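Local coordinates for muconate cycloisomerase (Azorhizobium caulinodans, PDB 3MY9), which belongs to the enolase superfamily, pairing an N-terminal capping domain with a TIM-barrel-like domain that carries magnesium ions in this structure, at residues D5-R10 / T43-I48; K85-L90 / A107-L112; V338-I343 / S361-S366. All coordinates share one frame; numbering follows the deposited sequence.

Contact 1: D5-R10 / T43-I48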
ATOM      1  N   ASP A   5     -12.346  50.334 -14.228  1.00 73.55           N
ATOM      2  CA  ASP A   5     -13.360  49.286 -14.256  1.00 73.55           C
ATOM      3  C   ASP A   5     -14.049  49.428 -15.586  1.00 73.65           C
ATOM      4  O   ASP A   5     -14.358  50.543 -15.993  1.00 75.34           O
ATOM      5  CB  ASP A   5     -14.383  49.460 -13.120  1.00 74.74           C
ATOM      6  CG  ASP A   5     -15.099  48.142 -12.753  1.00 76.97           C
ATOM      7  OD1 ASP A   5     -15.830  47.574 -13.604  1.00 79.40           O
ATOM      8  OD2 ASP A   5     -14.938  47.679 -11.596  1.00 79.15           O
ATOM      9  N   SER A   6     -14.272  48.318 -16.277  1.00 72.02           N
ATOM     10  CA  SER A   6     -14.998  48.356 -17.536  1.00 72.55           C
ATOM     11  C   SER A   6     -15.489  46.983 -17.953  1.00 71.59           C
ATOM     12  O   SER A   6     -14.984  45.949 -17.493  1.00 70.29           O
ATOM     13  CB  SER A   6     -14.130  48.959 -18.652  1.00 73.04           C
ATOM     14  OG  SER A   6     -14.891  49.172 -19.831  1.00 73.34           O
ATOM     15  N   VAL A   7     -16.480  46.987 -18.836  1.00 72.15           N
ATOM     16  CA  VAL A   7     -17.116  45.768 -19.292  1.00 71.97           C
ATOM     17  C   VAL A   7     -16.858  45.522 -20.770  1.00 72.35           C
ATOM     18  O   VAL A   7     -16.575  46.454 -21.520  1.00 73.07           O
ATOM     19  CB  VAL A   7     -18.632  45.824 -19.046  1.00 73.99           C
ATOM     20  CG1 VAL A   7     -18.921  45.733 -17.550  1.00 73.10           C
ATOM     21  CG2 VAL A   7     -19.228  47.088 -19.660  1.00 75.05           C
ATOM     22  N   VAL A   8     -16.938  44.259 -21.176  1.00 71.86           N
ATOM     23  CA  VAL A   8     -16.922  43.905 -22.584  1.00 72.89           C
ATOM     24  C   VAL A   8     -18.177  44.463 -23.259  1.00 76.51           C
ATOM     25  O   VAL A   8     -19.290  44.323 -22.736  1.00 76.85           O
ATOM     26  CB  VAL A   8     -16.908  42.394 -22.791  1.00 72.10           C
ATOM     27  CG1 VAL A   8     -17.184  42.058 -24.248  1.00 72.93           C
ATOM     28  CG2 VAL A   8     -15.564  41.784 -22.322  1.00 68.84           C
ATOM     29  N   GLU A   9     -17.985  45.082 -24.425  1.00 78.93           N
ATOM     30  CA  GLU A   9     -19.075  45.704 -25.183  1.00 82.63           C
ATOM     31  C   GLU A   9     -19.408  44.957 -26.481  1.00 84.51           C
ATOM     32  O   GLU A   9     -20.579  44.882 -26.857  1.00 87.25           O
ATOM     33  CB  GLU A   9     -18.745  47.166 -25.485  1.00 83.64           C
ATOM     34  CG  GLU A   9     -19.962  48.010 -25.860  1.00 88.12           C
ATOM     35  CD  GLU A   9     -19.597  49.460 -26.097  1.00 91.59           C
ATOM     36  OE1 GLU A   9     -18.412  49.721 -26.406  1.00 94.10           O
ATOM     37  OE2 GLU A   9     -20.479  50.337 -25.973  1.00 93.87           O
ATOM     38  N   ARG A  10     -18.403  44.431 -27.177  1.00 83.99           N
ATOM     39  CA  ARG A  10     -18.648  43.598 -28.359  1.00 85.99           C
ATOM     40  C   ARG A  10     -17.475  42.708 -28.701  1.00 84.36           C
ATOM     41  O   ARG A  10     -16.343  42.973 -28.303  1.00 82.18           O
ATOM     42  CB  ARG A  10     -18.966  44.457 -29.581  1.00 89.15           C
ATOM     43  CG  ARG A  10     -17.851  45.397 -30.009  1.00 89.95           C
ATOM     44  CD  ARG A  10     -18.213  46.109 -31.306  1.00 94.93           C
ATOM     45  NE  ARG A  10     -17.268  47.175 -31.634  1.00 97.17           N
ATOM     46  CZ  ARG A  10     -17.245  48.386 -31.068  1.00 99.19           C
ATOM     47  NH1 ARG A  10     -18.109  48.720 -30.114  1.00 99.50           N
ATOM     48  NH2 ARG A  10     -16.336  49.276 -31.458  1.00100.64           N
ATOM     49  N   THR A  43     -13.702  44.066 -27.445  1.00 71.00           N
ATOM     50  CA  THR A  43     -13.654  45.514 -27.318  1.00 71.51           C
ATOM     51  C   THR A  43     -14.436  45.977 -26.092  1.00 71.63           C
ATOM     52  O   THR A  43     -15.602  45.641 -25.943  1.00 72.72           O
ATOM     53  CB  THR A  43     -14.225  46.189 -28.581  1.00 74.29           C
ATOM     54  OG1 THR A  43     -13.668  45.569 -29.756  1.00 72.21           O
ATOM     55  CG2 THR A  43     -13.923  47.688 -28.570  1.00 74.34           C
ATOM     56  N   SER A  44     -13.797  46.751 -25.221  1.00 70.91           N
ATOM     57  CA  SER A  44     -14.443  47.224 -23.993  1.00 71.23           C
ATOM     58  C   SER A  44     -15.352  48.422 -24.228  1.00 74.02           C
ATOM     59  O   SER A  44     -15.276  49.081 -25.269  1.00 75.61           O
ATOM     60  CB  SER A  44     -13.398  47.638 -22.965  1.00 69.60           C
ATOM     61  OG  SER A  44     -12.798  48.862 -23.362  1.00 69.52           O
ATOM     62  N   ALA A  45     -16.178  48.722 -23.223  1.00 74.95           N
ATOM     63  CA  ALA A  45     -17.069  49.896 -23.238  1.00 77.14           C
ATOM     64  C   ALA A  45     -16.309  51.223 -23.250  1.00 77.66           C
ATOM     65  O   ALA A  45     -16.875  52.256 -23.619  1.00 80.04           O
ATOM     66  CB  ALA A  45     -18.034  49.859 -22.043  1.00 77.18           C
ATOM     67  N   ASP A  46     -15.041  51.201 -22.829  1.00 76.07           N
ATOM     68  CA  ASP A  46     -14.163  52.385 -22.909  1.00 76.50           C
ATOM     69  C   ASP A  46     -13.101  52.298 -24.054  1.00 76.28           C
ATOM     70  O   ASP A  46     -12.052  53.021 -24.111  1.00 77.05           O
ATOM     71  CB  ASP A  46     -13.465  52.619 -21.561  1.00 74.88           C
ATOM     72  CG  ASP A  46     -12.465  51.534 -21.226  1.00 73.49           C
ATOM     73  OD1 ASP A  46     -11.473  51.814 -20.524  1.00 73.33           O
ATOM     74  OD2 ASP A  46     -12.655  50.392 -21.680  1.00 73.72           O
ATOM     75  N   GLY A  47     -13.439  51.473 -25.073  1.00 76.50           N
ATOM     76  CA  GLY A  47     -12.773  51.532 -26.386  1.00 77.35           C
ATOM     77  C   GLY A  47     -11.519  50.690 -26.594  1.00 75.48           C
ATOM     78  O   GLY A  47     -10.984  50.646 -27.702  1.00 76.67           O
ATOM     79  N   ILE A  48     -11.049  50.020 -25.542  1.00 72.72           N
ATOM     80  CA  ILE A  48      -9.764  49.301 -25.578  1.00 70.80           C
ATOM     81  C   ILE A  48      -9.913  47.893 -26.161  1.00 69.87           C
ATOM     82  O   ILE A  48     -10.799  47.136 -25.769  1.00 69.25           O
ATOM     83  CB  ILE A  48      -9.135  49.173 -24.173  1.00 68.79           C
ATOM     84  CG1 ILE A  48      -9.066  50.541 -23.467  1.00 70.13           C
ATOM     85  CG2 ILE A  48      -7.746  48.594 -24.286  1.00 67.19           C
ATOM     86  CD1 ILE A  48      -8.797  50.432 -21.955  1.00 67.38           C
TER
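Thr-43 and the pair Glu-9 and Arg-10 show how a strand pair absorbs an extra residue. The carbonyl of Thr-43 takes two amides at once: Glu-9 N lies 2.9 Å from Thr-43 O and Arg-10 N 3.3 Å from the same oxygen, both donors in the carbonyl plane. In return Thr-43 N donates to Arg-10 O at 3.0 Å. On the Val-7 side of the bulge Val-8 and Ser-44 form an antiparallel non-hydrogen-bonded pair, and one step further toward the turn Ala-45 N donates to Val-7 O at 2.9 Å.

Arg-10 and Thr-43 keep their side chains on one face of the sheet. CG of Arg-10 sits between its own N and carbonyl carbon (chi1 62°), 4.0 Å from Thr-43 CB; from there the extended chain runs on past Thr-43, and one face of the guanidinium meets Thr-43 CG2, offset toward the rim. Glu-9 instead leans over the turn, where its OE1 comes 3.4 Å from Ala-45 CA. Farther along, Val-7 CG2 touches the Ala-45 methyl at 3.8 Å.

These contacts are positioned by a type I turn from Ser-44 to Gly-47, closed by Gly-47 N on Ser-44 O. Asp-46, on that turn, receives Trp-4 NE1 at its OD1. Val-8 points away from segment 43-48, while its backbone bonds to Gly-81 and Ala-82. The whole is a classic beta bulge where strands 8-21 and 35-44 meet at their ends in the antiparallel sheet of the N-terminal capping domain of an enolase-superfamily protein.

Contact 2: K85-L90 / A107-L112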
ATOM      1  N   LYS A  85     -12.034  43.123 -15.329  1.00 54.04           N
ATOM      2  CA  LYS A  85     -11.218  42.854 -14.133  1.00 53.71           C
ATOM      3  C   LYS A  85     -11.527  41.505 -13.494  1.00 53.34           C
ATOM      4  O   LYS A  85     -10.760  41.068 -12.645  1.00 55.34           O
ATOM      5  CB  LYS A  85     -11.468  43.891 -13.029  1.00 55.01           C
ATOM      6  CG  LYS A  85     -10.952  45.292 -13.230  1.00 55.42           C
ATOM      7  CD  LYS A  85     -11.761  46.310 -12.332  1.00 58.85           C
ATOM      8  CE  LYS A  85     -11.097  46.548 -10.974  1.00 57.96           C
ATOM      9  NZ  LYS A  85     -11.538  47.737 -10.237  1.00 60.05           N
ATOM     10  N   ARG A  86     -12.628  40.842 -13.849  1.00 53.65           N
ATOM     11  CA  ARG A  86     -12.973  39.546 -13.213  1.00 52.82           C
ATOM     12  C   ARG A  86     -12.789  38.354 -14.134  1.00 52.16           C
ATOM     13  O   ARG A  86     -13.730  37.615 -14.402  1.00 52.97           O
ATOM     14  CB  ARG A  86     -14.399  39.547 -12.672  1.00 53.78           C
ATOM     15  CG  ARG A  86     -14.623  40.587 -11.618  1.00 55.87           C
ATOM     16  CD  ARG A  86     -15.955  40.359 -10.878  1.00 58.26           C
ATOM     17  NE  ARG A  86     -16.122  41.349  -9.828  1.00 57.96           N
ATOM     18  CZ  ARG A  86     -16.754  41.140  -8.676  1.00 60.78           C
ATOM     19  NH1 ARG A  86     -16.825  42.128  -7.802  1.00 59.81           N
ATOM     20  NH2 ARG A  86     -17.324  39.959  -8.388  1.00 61.61           N
ATOM     21  N   VAL A  87     -11.553  38.143 -14.555  1.00 50.93           N
ATOM     22  CA  VAL A  87     -11.211  37.080 -15.480  1.00 51.00           C
ATOM     23  C   VAL A  87     -11.463  35.661 -14.919  1.00 50.84           C
ATOM     24  O   VAL A  87     -12.080  34.823 -15.582  1.00 50.59           O
ATOM     25  CB  VAL A  87      -9.744  37.228 -15.909  1.00 50.17           C
ATOM     26  CG1 VAL A  87      -9.376  36.163 -16.923  1.00 50.07           C
ATOM     27  CG2 VAL A  87      -9.525  38.673 -16.478  1.00 51.15           C
ATOM     28  N   ARG A  88     -10.990  35.400 -13.699  1.00 50.26           N
ATOM     29  CA  ARG A  88     -11.185  34.091 -13.085  1.00 49.52           C
ATOM     30  C   ARG A  88     -12.659  33.800 -12.888  1.00 50.52           C
ATOM     31  O   ARG A  88     -13.078  32.653 -13.011  1.00 50.36           O
ATOM     32  CB  ARG A  88     -10.446  33.951 -11.750  1.00 48.82           C
ATOM     33  CG  ARG A  88     -10.100  32.481 -11.425  1.00 49.23           C
ATOM     34  CD  ARG A  88      -9.551  32.297 -10.011  1.00 50.41           C
ATOM     35  NE  ARG A  88      -8.404  33.165  -9.687  1.00 48.14           N
ATOM     36  CZ  ARG A  88      -7.136  32.840  -9.858  1.00 48.08           C
ATOM     37  NH1 ARG A  88      -6.810  31.686 -10.404  1.00 47.13           N
ATOM     38  NH2 ARG A  88      -6.178  33.691  -9.503  1.00 49.50           N
ATOM     39  N   GLU A  89     -13.440  34.830 -12.568  1.00 52.34           N
ATOM     40  CA  GLU A  89     -14.882  34.674 -12.384  1.00 54.20           C
ATOM     41  C   GLU A  89     -15.553  34.274 -13.695  1.00 55.74           C
ATOM     42  O   GLU A  89     -16.457  33.442 -13.700  1.00 56.85           O
ATOM     43  CB  GLU A  89     -15.520  35.965 -11.863  1.00 55.80           C
ATOM     44  CG  GLU A  89     -17.023  35.843 -11.551  1.00 58.53           C
ATOM     45  CD  GLU A  89     -17.651  37.177 -11.156  1.00 62.45           C
ATOM     46  OE1 GLU A  89     -18.030  37.350  -9.975  1.00 63.27           O
ATOM     47  OE2 GLU A  89     -17.759  38.062 -12.034  1.00 66.78           O
ATOM     48  N   LEU A  90     -15.151  34.910 -14.799  1.00 56.35           N
ATOM     49  CA  LEU A  90     -15.720  34.586 -16.116  1.00 57.74           C
ATOM     50  C   LEU A  90     -15.304  33.176 -16.523  1.00 57.31           C
ATOM     51  O   LEU A  90     -16.125  32.456 -17.064  1.00 59.48           O
ATOM     52  CB  LEU A  90     -15.294  35.590 -17.206  1.00 57.82           C
ATOM     53  CG  LEU A  90     -15.906  35.377 -18.616  1.00 58.98           C
ATOM     54  CD1 LEU A  90     -17.394  35.666 -18.603  1.00 60.43           C
ATOM     55  CD2 LEU A  90     -15.214  36.245 -19.699  1.00 57.20           C
ATOM     56  N   ALA A 107      -8.856  31.699 -25.409  1.00 54.71           N
ATOM     57  CA  ALA A 107      -8.819  32.897 -26.272  1.00 56.00           C
ATOM     58  C   ALA A 107      -9.556  34.061 -25.627  1.00 56.59           C
ATOM     59  O   ALA A 107      -9.151  35.219 -25.769  1.00 57.23           O
ATOM     60  CB  ALA A 107      -9.408  32.610 -27.669  1.00 57.58           C
ATOM     61  N   VAL A 108     -10.645  33.767 -24.924  1.00 56.99           N
ATOM     62  CA  VAL A 108     -11.379  34.804 -24.205  1.00 57.28           C
ATOM     63  C   VAL A 108     -10.539  35.391 -23.076  1.00 55.67           C
ATOM     64  O   VAL A 108     -10.434  36.604 -22.960  1.00 55.86           O
ATOM     65  CB  VAL A 108     -12.689  34.272 -23.629  1.00 58.63           C
ATOM     66  CG1 VAL A 108     -13.260  35.253 -22.627  1.00 58.73           C
ATOM     67  CG2 VAL A 108     -13.689  34.009 -24.745  1.00 60.37           C
ATOM     68  N   GLU A 109      -9.927  34.521 -22.265  1.00 54.24           N
ATOM     69  CA  GLU A 109      -9.051  34.926 -21.154  1.00 52.74           C
ATOM     70  C   GLU A 109      -7.886  35.789 -21.652  1.00 52.46           C
ATOM     71  O   GLU A 109      -7.620  36.870 -21.130  1.00 53.26           O
ATOM     72  CB  GLU A 109      -8.506  33.675 -20.468  1.00 51.55           C
ATOM     73  CG  GLU A 109      -7.631  33.925 -19.246  1.00 50.87           C
ATOM     74  CD  GLU A 109      -6.806  32.714 -18.866  1.00 50.29           C
ATOM     75  OE1 GLU A 109      -6.249  32.078 -19.782  1.00 49.55           O
ATOM     76  OE2 GLU A 109      -6.717  32.385 -17.657  1.00 51.85           O
ATOM     77  N   MET A 110      -7.191  35.281 -22.654  1.00 51.56           N
ATOM     78  CA  MET A 110      -6.115  35.988 -23.358  1.00 51.61           C
ATOM     79  C   MET A 110      -6.511  37.454 -23.688  1.00 52.25           C
ATOM     80  O   MET A 110      -5.826  38.415 -23.324  1.00 51.23           O
ATOM     81  CB  MET A 110      -5.884  35.212 -24.662  1.00 52.18           C
ATOM     82  CG  MET A 110      -4.560  35.280 -25.306  1.00 52.03           C
ATOM     83  SD  MET A 110      -4.543  34.114 -26.694  1.00 44.01           S
ATOM     84  CE  MET A 110      -4.648  32.568 -25.855  1.00 41.68           C
ATOM     85  N   ALA A 111      -7.638  37.593 -24.374  1.00 53.44           N
ATOM     86  CA  ALA A 111      -8.118  38.887 -24.828  1.00 55.18           C
ATOM     87  C   ALA A 111      -8.468  39.816 -23.658  1.00 55.01           C
ATOM     88  O   ALA A 111      -8.164  41.005 -23.694  1.00 54.85           O
ATOM     89  CB  ALA A 111      -9.313  38.697 -25.747  1.00 57.04           C
ATOM     90  N   LEU A 112      -9.095  39.277 -22.615  1.00 54.20           N
ATOM     91  CA  LEU A 112      -9.471  40.111 -21.455  1.00 54.67           C
ATOM     92  C   LEU A 112      -8.238  40.587 -20.707  1.00 53.07           C
ATOM     93  O   LEU A 112      -8.222  41.709 -20.204  1.00 53.94           O
ATOM     94  CB  LEU A 112     -10.375  39.352 -20.472  1.00 54.60           C
ATOM     95  CG  LEU A 112     -11.873  39.504 -20.656  1.00 57.91           C
ATOM     96  CD1 LEU A 112     -12.285  39.310 -22.098  1.00 59.10           C
ATOM     97  CD2 LEU A 112     -12.548  38.492 -19.734  1.00 59.78           C
TER
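Leu-90 and Leu-112 make the tight end of this helix-helix contact. Their CD2 methyls stand 3.5 Å apart, closer than carbons usually pack, and the two side chains cross at about a right angle. The same Leu-90 CD2 also presses on Val-108 CG1 at 3.7 Å, so one methyl bears on residues a helical turn apart. It gets there because Leu-90 swings CG anti to its own N (chi1 -177°), projecting the branch toward helix 102-120.

Val-87 divides its two methyls between neighbours. CG1 lies 3.7 Å from the aliphatic CG of Glu-109, while CG2 passes Leu-112 CB more loosely, at 4.1 Å, the side chains running in opposite directions. No hydrogen bond joins the two segments; the carboxylate of Glu-109 reaches across to the barrel domain, where the amides of Leu-279 and Met-280 at the start of helix 279-292 satisfy both oxygens.

The other side of segment 85-90 is polar, partly exposed and partly met by a second subunit. Here Arg-86 NH2 holds Glu-89 OE1 at 3.1 Å in a salt bridge. Arg-86 NH1 forms another with Asp-134 of the second subunit, and Arg-88 NH2 donates to the carbonyl of Leu-128 of that subunit.

Both helices belong to the N-terminal domain of the enolase-superfamily fold. Helix 87-97 lies against helix 102-120 here, Val-108 rests on helix 64-79 and strand 35-44, and Met-110 on helix 305-316.

Contact 3: V338-I343 / S361-S366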
ATOM      1  N   VAL A 338      -0.653  38.007 -38.788  1.00 83.97           N
ATOM      2  CA  VAL A 338      -1.460  39.237 -38.676  1.00 84.23           C
ATOM      3  C   VAL A 338      -0.873  40.275 -37.701  1.00 82.07           C
ATOM      4  O   VAL A 338      -1.439  41.350 -37.545  1.00 82.22           O
ATOM      5  CB  VAL A 338      -2.920  38.914 -38.253  1.00 84.02           C
ATOM      6  CG1 VAL A 338      -3.653  38.203 -39.381  1.00 86.06           C
ATOM      7  CG2 VAL A 338      -2.943  38.066 -36.961  1.00 80.01           C
ATOM      8  N   LEU A 339       0.244  39.950 -37.041  1.00 79.21           N
ATOM      9  CA  LEU A 339       0.921  40.902 -36.164  1.00 77.72           C
ATOM     10  C   LEU A 339       1.663  41.957 -36.988  1.00 79.98           C
ATOM     11  O   LEU A 339       2.260  41.644 -38.020  1.00 80.89           O
ATOM     12  CB  LEU A 339       1.913  40.198 -35.234  1.00 75.20           C
ATOM     13  CG  LEU A 339       1.420  39.130 -34.235  1.00 72.61           C
ATOM     14  CD1 LEU A 339       2.498  38.814 -33.214  1.00 68.72           C
ATOM     15  CD2 LEU A 339       0.171  39.568 -33.525  1.00 71.61           C
ATOM     16  N   GLU A 340       1.603  43.208 -36.532  1.00 80.27           N
ATOM     17  CA  GLU A 340       2.410  44.288 -37.096  1.00 82.33           C
ATOM     18  C   GLU A 340       3.894  43.922 -36.972  1.00 81.44           C
ATOM     19  O   GLU A 340       4.668  44.149 -37.912  1.00 82.60           O
ATOM     20  CB  GLU A 340       2.091  45.618 -36.387  1.00 82.61           C
ATOM     21  CG  GLU A 340       2.765  46.858 -36.960  1.00 86.45           C
ATOM     22  CD  GLU A 340       2.012  47.507 -38.129  1.00 90.00           C
ATOM     23  OE1 GLU A 340       0.805  47.815 -37.992  1.00 89.75           O
ATOM     24  OE2 GLU A 340       2.646  47.733 -39.180  1.00 92.89           O
ATOM     25  N   GLU A 341       4.275  43.350 -35.819  1.00 78.74           N
ATOM     26  CA  GLU A 341       5.633  42.818 -35.605  1.00 78.25           C
ATOM     27  C   GLU A 341       5.631  41.432 -34.972  1.00 75.34           C
ATOM     28  O   GLU A 341       4.893  41.171 -34.029  1.00 72.65           O
ATOM     29  CB  GLU A 341       6.466  43.750 -34.730  1.00 78.36           C
ATOM     30  CG  GLU A 341       6.878  45.010 -35.452  1.00 83.72           C
ATOM     31  CD  GLU A 341       7.873  45.854 -34.678  1.00 86.77           C
ATOM     32  OE1 GLU A 341       8.726  46.500 -35.353  1.00 90.63           O
ATOM     33  OE2 GLU A 341       7.790  45.873 -33.418  1.00 85.02           O
ATOM     34  N   ARG A 342       6.497  40.571 -35.489  1.00 75.17           N
ATOM     35  CA  ARG A 342       6.600  39.196 -35.031  1.00 73.36           C
ATOM     36  C   ARG A 342       7.225  39.077 -33.639  1.00 70.11           C
ATOM     37  O   ARG A 342       8.077  39.884 -33.278  1.00 70.09           O
ATOM     38  CB  ARG A 342       7.461  38.402 -36.018  1.00 75.05           C
ATOM     39  CG  ARG A 342       6.837  38.202 -37.397  1.00 79.31           C
ATOM     40  CD  ARG A 342       5.868  37.003 -37.416  1.00 81.09           C
ATOM     41  NE  ARG A 342       5.800  36.417 -38.755  1.00 85.42           N
ATOM     42  CZ  ARG A 342       6.113  35.161 -39.080  1.00 86.12           C
ATOM     43  NH1 ARG A 342       6.015  34.780 -40.353  1.00 88.64           N
ATOM     44  NH2 ARG A 342       6.497  34.275 -38.159  1.00 83.92           N
ATOM     45  N   ILE A 343       6.795  38.074 -32.867  1.00 66.63           N
ATOM     46  CA  ILE A 343       7.540  37.657 -31.679  1.00 63.82           C
ATOM     47  C   ILE A 343       8.886  37.150 -32.171  1.00 63.04           C
ATOM     48  O   ILE A 343       8.951  36.373 -33.128  1.00 63.84           O
ATOM     49  CB  ILE A 343       6.861  36.502 -30.904  1.00 61.99           C
ATOM     50  CG1 ILE A 343       5.537  36.970 -30.288  1.00 62.62           C
ATOM     51  CG2 ILE A 343       7.791  35.990 -29.809  1.00 59.05           C
ATOM     52  CD1 ILE A 343       5.547  37.011 -28.750  1.00 60.77           C
ATOM     53  N   SER A 361       0.537  44.044 -31.646  1.00 75.08           N
ATOM     54  CA  SER A 361      -0.480  44.894 -32.253  1.00 78.10           C
ATOM     55  C   SER A 361      -1.046  44.279 -33.526  1.00 80.03           C
ATOM     56  O   SER A 361      -0.327  43.622 -34.276  1.00 79.92           O
ATOM     57  CB  SER A 361       0.088  46.283 -32.544  1.00 79.93           C
ATOM     58  OG  SER A 361       1.455  46.188 -32.899  1.00 82.31           O
ATOM     59  N   ILE A 362      -2.339  44.511 -33.751  1.00 82.05           N
ATOM     60  CA  ILE A 362      -3.049  44.018 -34.925  1.00 84.60           C
ATOM     61  C   ILE A 362      -3.981  45.082 -35.477  1.00 87.67           C
ATOM     62  O   ILE A 362      -4.941  45.464 -34.811  1.00 87.43           O
ATOM     63  CB  ILE A 362      -3.920  42.806 -34.594  1.00 83.51           C
ATOM     64  CG1 ILE A 362      -3.052  41.634 -34.134  1.00 81.34           C
ATOM     65  CG2 ILE A 362      -4.778  42.440 -35.817  1.00 85.73           C
ATOM     66  CD1 ILE A 362      -3.835  40.426 -33.735  1.00 80.32           C
ATOM     67  N   SER A 363      -3.697  45.546 -36.695  1.00 91.24           N
ATOM     68  CA  SER A 363      -4.544  46.527 -37.393  1.00 94.62           C
ATOM     69  C   SER A 363      -5.491  45.835 -38.379  1.00 97.05           C
ATOM     70  O   SER A 363      -5.340  44.636 -38.661  1.00 96.36           O
ATOM     71  CB  SER A 363      -3.674  47.551 -38.138  1.00 96.66           C
ATOM     72  OG  SER A 363      -2.845  46.934 -39.118  1.00 97.67           O
ATOM     73  N   GLU A 364      -6.465  46.584 -38.902  1.00100.00           N
ATOM     74  CA  GLU A 364      -7.359  46.050 -39.934  1.00102.93           C
ATOM     75  C   GLU A 364      -6.551  45.581 -41.145  1.00104.69           C
ATOM     76  O   GLU A 364      -6.786  44.492 -41.669  1.00105.05           O
ATOM     77  CB  GLU A 364      -8.410  47.086 -40.372  1.00105.82           C
ATOM     78  CG  GLU A 364      -9.569  47.267 -39.382  1.00105.97           C
ATOM     79  CD  GLU A 364     -10.435  46.016 -39.232  1.00106.10           C
ATOM     80  OE1 GLU A 364     -11.191  45.686 -40.175  1.00108.78           O
ATOM     81  OE2 GLU A 364     -10.360  45.372 -38.163  1.00103.81           O
ATOM     82  N   ALA A 365      -5.590  46.398 -41.568  1.00106.10           N
ATOM     83  CA  ALA A 365      -4.754  46.075 -42.721  1.00108.15           C
ATOM     84  C   ALA A 365      -3.913  44.834 -42.478  1.00106.26           C
ATOM     85  O   ALA A 365      -3.887  43.931 -43.316  1.00107.28           O
ATOM     86  CB  ALA A 365      -3.861  47.254 -43.077  1.00109.94           C
ATOM     87  N   SER A 366      -3.235  44.780 -41.329  1.00103.68           N
ATOM     88  CA  SER A 366      -2.375  43.637 -41.012  1.00101.65           C
ATOM     89  C   SER A 366      -3.184  42.342 -41.033  1.00101.30           C
ATOM     90  O   SER A 366      -2.713  41.326 -41.543  1.00101.03           O
ATOM     91  CB  SER A 366      -1.672  43.811 -39.654  1.00 98.81           C
ATOM     92  OG  SER A 366      -2.520  43.463 -38.573  1.00 95.70           O
TER
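The segments run side by side with Leu-339 CA 5.2 Å from Ile-362 CA, and Glu-340 N donates to Ser-361 O in a nearly straight bond (174°). From the side chains, the hydroxyl of Ser-366 donates to Val-338 O at 2.6 Å, tilted 23° from the carbonyl plane. Ser-366 OG sits between its own N and carbonyl carbon (chi1 81°), a placing that turns it toward the loop, where it also takes a weak bond from Ser-363 N. Ser-363 OG in turn accepts from Ser-366 N at 3.1 Å. This exchange is a capping box at the start of helix 364-370, so the serine that closes the box also grips the loop.

Ile-362 supplies the apolar part. Its CG1 lies 3.9 Å from Leu-339 CD2, and its CD1 meets Val-338 CG2 at 4.1 Å, each pair of side chains crossing at a slant. At the exposed margin, Glu-340 CB packs beside Ser-361 OG at 3.6 Å.

The loop 338-343 runs between strands 333-334 and 345-346. Ile-362 and Ile-343 both rest on helix 305-316, while Val-338 touches Ala-371, just beyond helix 364-370.

The three contacts follow one another along the chain. Contacts 1 and 2, with centres 13 Å apart, touch directly: Val-8 CG2 packs on Leu-112 CD1 at 4.1 Å and Asp-5 OD2 lies 3.5 Å from Lys-85 CD, so the bulged strand pair and the helix pair share a boundary. Contact 3 stands apart, its centre about 21 Å from that of contact 1 and 22 Å from that of contact 2, with nearest atoms about 9 Å away in both cases. Helix 305-316 nevertheless touches a segment of contacts 2 and 3, since Met-110 of 107-112 and Ile-362 of 361-366 both rest on Ile-306. All three are packing within the fold and hold none of the magnesium-binding residues.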